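Local coordinates for Tae4 (Agrobacterium tumefaciens, PDB 6IJF), which is an amidase effector of the type VI secretion system, probably cleaving peptide bonds in the peptidoglycan of rival bacteria through a papain-like cysteine peptidase fold, at residues S16-H20 / P21-S25; L24-R27 / D28-E32; V82-R85 / R86-L90. One frame throughout, in Å; residues are numbered along the deposited sequence.

Contact 1: residues S16-H20 / P21-S25; sequences SDPSH and PNYLS
P18 lies against one face of the Y23 ring: its CA stands 3.7 Å from the ring centroid and 20° off the ring normal, a CH-pi contact, while P18 CG reaches Y23 CE1 at 3.7 Å. The opposite face takes the backbone N of S25, and the S16 carbonyl oxygen sits at the ring edge. Y23 CG is anti to the backbone N (chi1 175°), which folds the ring back over the preceding turn. A second tight spot centres on H20. P21, exposed overall, packs its CD over one face of the imidazole, 3.5 Å from the centroid, in another CH-pi contact. ND1 of the same ring accepts from N22 N at 2.9 Å, the donor tilted 23° from the ring plane. Since NE2 is bonded to the hydroxyl of Y10, both ring nitrogens are engaged and the rotation of the imidazole is fixed. Two consecutive type I turns, D17 to H20 and H20 to Y23, shape the backbone; the second is closed by Y23 N to H20 O at 3.1 Å. The looser side holds D17 and S19, both partly exposed. There D17 OD1 accepts from S19 N at 2.9 Å, an Asx turn, met from above the carboxylate plane. The chain of another protein covers both parts, a basic side chain bonding S19 OG and an acidic one the Y23 hydroxyl. Residues 16-25 lie in the loop between helix 6-11 and helix 26-33, tied to the first by Y10 and to helix 48-58 by R51 bonding the L24 carbonyl.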
loop_
_atom_site.group_PDB
_atom_site.type_symbol
_atom_site.label_atom_id
_atom_site.label_comp_id
_atom_site.label_asym_id
_atom_site.label_seq_id
_atom_site.Cartn_x
_atom_site.Cartn_y
_atom_site.Cartn_z
ATOM N N SER C 16 3.183 15.044 -10.462
ATOM C CA SER C 16 4.383 14.530 -9.745
ATOM C C SER C 16 4.316 12.998 -9.561
ATOM O O SER C 16 5.242 12.429 -8.932
ATOM C CB SER C 16 4.566 15.227 -8.404
ATOM O OG SER C 16 3.398 15.120 -7.635
ATOM N N ASP C 17 3.270 12.346 -10.077
ATOM C CA ASP C 17 3.014 10.894 -9.898
ATOM C C ASP C 17 3.539 10.160 -11.127
ATOM O O ASP C 17 2.988 10.293 -12.215
ATOM C CB ASP C 17 1.535 10.627 -9.640
ATOM C CG ASP C 17 1.172 9.149 -9.493
ATOM O OD1 ASP C 17 2.039 8.291 -9.621
ATOM O OD2 ASP C 17 0.020 8.875 -9.236
ATOM N N PRO C 18 4.638 9.390 -10.998
ATOM C CA PRO C 18 5.172 8.622 -12.124
ATOM C C PRO C 18 4.185 7.660 -12.792
ATOM O O PRO C 18 4.442 7.245 -13.903
ATOM C CB PRO C 18 6.319 7.838 -11.467
ATOM C CG PRO C 18 6.764 8.735 -10.338
ATOM C CD PRO C 18 5.464 9.277 -9.788
ATOM N N SER C 19 3.118 7.271 -12.100
ATOM C CA SER C 19 2.080 6.379 -12.673
ATOM C C SER C 19 1.187 7.147 -13.659
ATOM O O SER C 19 0.449 6.492 -14.357
ATOM C CB SER C 19 1.247 5.714 -11.625
ATOM O OG SER C 19 0.299 6.605 -11.026
ATOM N N HIS C 20 1.176 8.476 -13.607
ATOM C CA HIS C 20 0.194 9.331 -14.324
ATOM C C HIS C 20 0.678 9.616 -15.737
ATOM O O HIS C 20 1.861 9.845 -15.945
ATOM C CB HIS C 20 -0.022 10.641 -13.557
ATOM C CG HIS C 20 -1.178 11.438 -14.040
ATOM N ND1 HIS C 20 -1.065 12.342 -15.082
ATOM C CD2 HIS C 20 -2.466 11.474 -13.623
ATOM C CE1 HIS C 20 -2.243 12.891 -15.296
ATOM N NE2 HIS C 20 -3.115 12.389 -14.392
ATOM N N PRO C 21 -0.205 9.645 -16.754
ATOM C CA PRO C 21 0.221 9.961 -18.120
ATOM C C PRO C 21 0.952 11.311 -18.272
ATOM O O PRO C 21 1.767 11.431 -19.136
ATOM C CB PRO C 21 -1.098 10.057 -18.903
ATOM C CG PRO C 21 -2.114 9.303 -18.090
ATOM C CD PRO C 21 -1.643 9.377 -16.651
ATOM N N ASN C 22 0.654 12.295 -17.421
ATOM C CA ASN C 22 1.253 13.656 -17.500
ATOM C C ASN C 22 2.391 13.805 -16.484
ATOM O O ASN C 22 2.679 14.976 -16.142
ATOM C CB ASN C 22 0.257 14.776 -17.178
ATOM C CG ASN C 22 -0.907 14.898 -18.134
ATOM O OD1 ASN C 22 -0.793 14.507 -19.290
ATOM N ND2 ASN C 22 -2.010 15.474 -17.661
ATOM N N TYR C 23 3.003 12.712 -16.000
ATOM C CA TYR C 23 4.173 12.803 -15.080
ATOM C C TYR C 23 5.265 13.699 -15.678
ATOM O O TYR C 23 5.689 13.522 -16.824
ATOM C CB TYR C 23 4.796 11.448 -14.753
ATOM C CG TYR C 23 6.061 11.493 -13.916
ATOM C CD1 TYR C 23 6.070 12.034 -12.631
ATOM C CD2 TYR C 23 7.255 10.950 -14.384
ATOM C CE1 TYR C 23 7.228 12.058 -11.855
ATOM C CE2 TYR C 23 8.419 10.956 -13.618
ATOM C CZ TYR C 23 8.406 11.500 -12.343
ATOM O OH TYR C 23 9.540 11.508 -11.559
ATOM N N LEU C 24 5.828 14.551 -14.831
ATOM C CA LEU C 24 7.013 15.376 -15.097
ATOM C C LEU C 24 7.739 15.552 -13.759
ATOM O O LEU C 24 7.073 16.031 -12.813
ATOM C CB LEU C 24 6.481 16.688 -15.698
ATOM C CG LEU C 24 7.469 17.509 -16.520
ATOM C CD1 LEU C 24 7.868 16.735 -17.773
ATOM C CD2 LEU C 24 6.876 18.880 -16.854
ATOM N N SER C 25 8.965 15.032 -13.635
ATOM C CA SER C 25 9.800 15.082 -12.407
ATOM C C SER C 25 10.026 16.537 -12.003
ATOM O O SER C 25 9.863 17.441 -12.876
ATOM C CB SER C 25 11.137 14.394 -12.612
ATOM O OG SER C 25 11.896 15.138 -13.533
#

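Contact 2: residues L24-R27 / D28-E32; sequences LSQR and DLFTE
Q26 and F30, one helical turn apart, meet with the glutamine methylene over the phenyl face: Q26 CG stands 3.8 Å from the ring centroid and only 10° off its normal, a CH-pi contact. The Q26 chain runs on extended across the ring, its amide plane turned 40° from the ring plane and NE2 coming 3.5 Å from F30 CE2. L24 lies at about a right angle to both D28 and E32. Its CD1 packs on the D28 methylene, and its CD2 reaches the CA of L29 at 3.8 Å. E32 is held at its far end by a salt bridge to K58. With OG placed between backbone N and carbonyl carbon (chi1 67°), S25 accepts from D28 N at 3.1 Å; its bond to D28 OD2 is weak. A water joins S25 N to D28 OD2, and another links R27 NE with D28 OD1, although the R27 guanidinium has its salt bridge with an acidic side chain of another protein chain. Further on, R27 O accepts twice from T31, from OG1 at 2.8 Å and from N at 3.1 Å, the two donors coming from opposite faces of the carbonyl plane. On the inner side L29 and F30 pack against I50 of helix 48-58. The serine N-cap, followed by the L29 N to S25 O bond of 2.8 Å, is the classic start of an alpha helix, here helix 26-33.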
loop_
_atom_site.group_PDB
_atom_site.type_symbol
_atom_site.label_atom_id
_atom_site.label_comp_id
_atom_site.label_asym_id
_atom_site.label_seq_id
_atom_site.Cartn_x
_atom_site.Cartn_y
_atom_site.Cartn_z
ATOM N N LEU C 24 5.828 14.551 -14.831
ATOM C CA LEU C 24 7.013 15.376 -15.097
ATOM C C LEU C 24 7.739 15.552 -13.759
ATOM O O LEU C 24 7.073 16.031 -12.813
ATOM C CB LEU C 24 6.481 16.688 -15.698
ATOM C CG LEU C 24 7.469 17.509 -16.520
ATOM C CD1 LEU C 24 7.868 16.735 -17.773
ATOM C CD2 LEU C 24 6.876 18.880 -16.854
ATOM N N SER C 25 8.965 15.032 -13.635
ATOM C CA SER C 25 9.800 15.082 -12.407
ATOM C C SER C 25 10.026 16.537 -12.003
ATOM O O SER C 25 9.863 17.441 -12.876
ATOM C CB SER C 25 11.137 14.394 -12.612
ATOM O OG SER C 25 11.896 15.138 -13.533
ATOM N N GLN C 26 10.411 16.789 -10.764
ATOM C CA GLN C 26 10.723 18.185 -10.330
ATOM C C GLN C 26 11.808 18.737 -11.262
ATOM O O GLN C 26 11.682 19.863 -11.695
ATOM C CB GLN C 26 11.237 18.222 -8.893
ATOM C CG GLN C 26 11.421 19.650 -8.413
ATOM C CD GLN C 26 12.453 19.799 -7.327
ATOM O OE1 GLN C 26 13.512 19.195 -7.367
ATOM N NE2 GLN C 26 12.158 20.644 -6.366
ATOM N N ARG C 27 12.816 17.923 -11.584
ATOM C CA ARG C 27 13.982 18.318 -12.416
ATOM C C ARG C 27 13.466 18.798 -13.780
ATOM O O ARG C 27 13.840 19.900 -14.215
ATOM C CB ARG C 27 14.938 17.130 -12.492
ATOM C CG ARG C 27 16.130 17.328 -13.406
ATOM C CD ARG C 27 17.078 16.156 -13.165
ATOM N NE ARG C 27 16.551 14.899 -13.712
ATOM C CZ ARG C 27 16.949 13.660 -13.370
ATOM N NH1 ARG C 27 17.838 13.464 -12.412
ATOM N NH2 ARG C 27 16.512 12.610 -14.036
ATOM N N ASP C 28 12.576 18.041 -14.412
ATOM C CA ASP C 28 12.023 18.392 -15.746
ATOM C C ASP C 28 11.063 19.573 -15.626
ATOM O O ASP C 28 11.095 20.457 -16.493
ATOM C CB ASP C 28 11.379 17.174 -16.420
ATOM C CG ASP C 28 12.412 16.175 -16.967
ATOM O OD1 ASP C 28 13.486 16.622 -17.436
ATOM O OD2 ASP C 28 12.163 14.962 -16.859
ATOM N N LEU C 29 10.188 19.577 -14.621
ATOM C CA LEU C 29 9.226 20.696 -14.426
ATOM C C LEU C 29 9.998 22.030 -14.345
ATOM O O LEU C 29 9.593 23.020 -14.991
ATOM C CB LEU C 29 8.447 20.433 -13.141
ATOM C CG LEU C 29 7.492 21.543 -12.729
ATOM C CD1 LEU C 29 6.234 21.501 -13.580
ATOM C CD2 LEU C 29 7.146 21.432 -11.258
ATOM N N PHE C 30 11.026 22.085 -13.509
ATOM C CA PHE C 30 11.803 23.326 -13.244
ATOM C C PHE C 30 12.572 23.684 -14.521
ATOM O O PHE C 30 12.685 24.883 -14.826
ATOM C CB PHE C 30 12.707 23.133 -12.023
ATOM C CG PHE C 30 12.025 23.271 -10.681
ATOM C CD1 PHE C 30 10.650 23.161 -10.554
ATOM C CD2 PHE C 30 12.777 23.450 -9.534
ATOM C CE1 PHE C 30 10.046 23.240 -9.308
ATOM C CE2 PHE C 30 12.169 23.551 -8.293
ATOM C CZ PHE C 30 10.801 23.448 -8.178
ATOM N N THR C 31 13.077 22.683 -15.271
ATOM C CA THR C 31 13.768 22.953 -16.565
ATOM C C THR C 31 12.781 23.624 -17.521
ATOM O O THR C 31 13.142 24.644 -18.121
ATOM C CB THR C 31 14.418 21.705 -17.163
ATOM O OG1 THR C 31 15.315 21.221 -16.161
ATOM C CG2 THR C 31 15.183 22.002 -18.442
ATOM N N GLU C 32 11.551 23.126 -17.634
ATOM C CA GLU C 32 10.613 23.664 -18.642
ATOM C C GLU C 32 10.431 25.169 -18.382
ATOM O O GLU C 32 10.360 25.915 -19.367
ATOM C CB GLU C 32 9.271 22.933 -18.646
ATOM C CG GLU C 32 8.316 23.463 -19.692
ATOM C CD GLU C 32 6.992 22.737 -19.767
ATOM O OE1 GLU C 32 6.940 21.567 -19.307
ATOM O OE2 GLU C 32 6.029 23.315 -20.339
HETATM O O HOH W 1 10.046 13.814 -16.048
HETATM O O HOH W 2 15.738 15.626 -16.590
#

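Contact 3: residues V82-R85 / R86-L90; sequences VNMR and RLATL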
loop_
_atom_site.group_PDB
_atom_site.type_symbol
_atom_site.label_atom_id
_atom_site.label_comp_id
_atom_site.label_asym_id
_atom_site.label_seq_id
_atom_site.Cartn_x
_atom_site.Cartn_y
_atom_site.Cartn_z
ATOM N N VAL C 82 3.916 29.817 -5.684
ATOM C CA VAL C 82 4.662 28.621 -5.180
ATOM C C VAL C 82 4.039 28.121 -3.876
ATOM O O VAL C 82 4.301 26.966 -3.519
ATOM C CB VAL C 82 6.160 28.925 -5.016
ATOM C CG1 VAL C 82 6.906 27.880 -4.206
ATOM C CG2 VAL C 82 6.810 29.128 -6.376
ATOM N N ASN C 83 3.266 28.947 -3.184
ATOM C CA ASN C 83 2.789 28.677 -1.794
ATOM C C ASN C 83 1.366 28.152 -1.922
ATOM O O ASN C 83 0.491 28.867 -2.505
ATOM C CB ASN C 83 2.795 29.919 -0.891
ATOM C CG ASN C 83 2.343 29.631 0.530
ATOM O OD1 ASN C 83 3.125 29.283 1.413
ATOM N ND2 ASN C 83 1.079 29.850 0.761
ATOM N N MET C 84 1.135 26.940 -1.407
ATOM C CA MET C 84 -0.181 26.279 -1.574
ATOM C C MET C 84 -1.272 27.115 -0.891
ATOM O O MET C 84 -2.321 27.333 -1.512
ATOM C CB MET C 84 -0.160 24.860 -1.018
ATOM C CG MET C 84 -1.521 24.219 -1.024
ATOM S SD MET C 84 -2.362 24.525 0.568
ATOM C CE MET C 84 -3.982 23.882 0.133
ATOM N N ARG C 85 -1.017 27.620 0.311
ATOM C CA ARG C 85 -2.028 28.434 1.069
ATOM C C ARG C 85 -2.417 29.680 0.247
ATOM O O ARG C 85 -3.640 29.966 0.080
ATOM C CB ARG C 85 -1.481 28.771 2.467
ATOM C CG ARG C 85 -2.511 29.419 3.396
ATOM C CD ARG C 85 -1.917 29.958 4.697
ATOM N NE ARG C 85 -0.756 29.222 5.211
ATOM C CZ ARG C 85 -0.798 28.082 5.910
ATOM N NH1 ARG C 85 -1.957 27.489 6.169
ATOM N NH2 ARG C 85 0.330 27.524 6.332
ATOM N N ARG C 86 -1.421 30.417 -0.263
ATOM C CA ARG C 86 -1.666 31.631 -1.084
ATOM C C ARG C 86 -2.403 31.261 -2.365
ATOM O O ARG C 86 -3.353 31.983 -2.703
ATOM C CB ARG C 86 -0.353 32.378 -1.364
ATOM C CG ARG C 86 0.195 33.071 -0.127
ATOM C CD ARG C 86 0.913 34.369 -0.475
ATOM N NE ARG C 86 2.102 34.052 -1.226
ATOM C CZ ARG C 86 3.191 33.475 -0.715
ATOM N NH1 ARG C 86 4.233 33.237 -1.496
ATOM N NH2 ARG C 86 3.244 33.160 0.571
ATOM N N LEU C 87 -2.056 30.142 -3.032
ATOM C CA LEU C 87 -2.793 29.771 -4.266
ATOM C C LEU C 87 -4.249 29.445 -3.913
ATOM O O LEU C 87 -5.137 29.829 -4.681
ATOM C CB LEU C 87 -2.088 28.621 -5.004
ATOM C CG LEU C 87 -2.741 28.208 -6.335
ATOM C CD1 LEU C 87 -2.792 29.358 -7.326
ATOM C CD2 LEU C 87 -2.009 27.034 -6.956
ATOM N N ALA C 88 -4.503 28.713 -2.824
ATOM C CA ALA C 88 -5.885 28.314 -2.413
ATOM C C ALA C 88 -6.716 29.576 -2.118
ATOM O O ALA C 88 -7.853 29.661 -2.558
ATOM C CB ALA C 88 -5.809 27.413 -1.197
ATOM N N THR C 89 -6.117 30.547 -1.430
ATOM C CA THR C 89 -6.689 31.902 -1.176
ATOM C C THR C 89 -7.069 32.579 -2.502
ATOM O O THR C 89 -8.211 33.023 -2.655
ATOM C CB THR C 89 -5.692 32.723 -0.350
ATOM O OG1 THR C 89 -5.501 31.984 0.862
ATOM C CG2 THR C 89 -6.179 34.135 -0.089
ATOM N N LEU C 90 -6.153 32.615 -3.465
ATOM C CA LEU C 90 -6.400 33.258 -4.772
ATOM C C LEU C 90 -7.552 32.571 -5.484
ATOM O O LEU C 90 -8.404 33.267 -6.081
ATOM C CB LEU C 90 -5.110 33.165 -5.594
ATOM C CG LEU C 90 -5.170 33.766 -6.990
ATOM C CD1 LEU C 90 -3.875 34.530 -7.244
ATOM C CD2 LEU C 90 -5.367 32.695 -8.054
#
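Flat-group packing between N83 and R86 dominates the outer side. The amide and guanidinium planes are only 11° apart and stacked, although the two side chains cross at about a right angle. N83 CB lies over one guanidinium face, offset toward the rim and 3.6 Å from R86 CZ. R86 gets there by a folded chain: CG is anti to the carbonyl carbon (chi1 -72°), and further bends at chi2 and chi3 bring the head back along the helix start. Its NH1 forms a salt bridge with E81, which also accepts from N83 N, so one carboxylate oxygen, E81 OE2, holds both the R86 head and the N83 backbone N.

The hydrogen bonds are those of a first helical turn. L87 N donates to N83 O at 2.9 Å, in the carbonyl plane. A88 N reaches M84 O at 2.9 Å, and T89 N follows with R85 O at 3.0 Å and an N-H...O angle of 167°. This regular i to i+4 series marks N83 as the N-cap residue of helix 84-92. The helix packs against helix 48-58 and against strands 116-122 and 131-137 of the antiparallel sheet, consistent with the helix-against-sheet core of a papain-like (clan CA) amidase.

Apolar contacts line the inner side. M84 and A88 meet one turn apart, M84 CE standing 4.2 Å from A88 CB. The same M84 side chain touches C48, a member of a probable Cys-His-Asp triad with H132 and D134, and also meets A120, N122 and I133. L87, the next inward-facing residue, packs on A49 and V52 of helix 48-58 and shares I133 with M84.

Contacts 1 and 2 run on from one another along the chain: they share L24 and S25, and their centres are 11 Å apart on the same side of the chain's centre. Contact 3 lies apart, its centre 22 Å from that of contact 1 and 20 Å from that of contact 2, with nearest atoms about 12 Å and 7 Å away. Helix 48-58 bridges the gap, since I50 meets L29 and F30 of contact 2 as well as V82 of contact 3. Contact 3 touches the probable catalytic triad through M84, whereas S16 of contact 1 lies near it without touching. Another protein chain meets contacts 1 and 2.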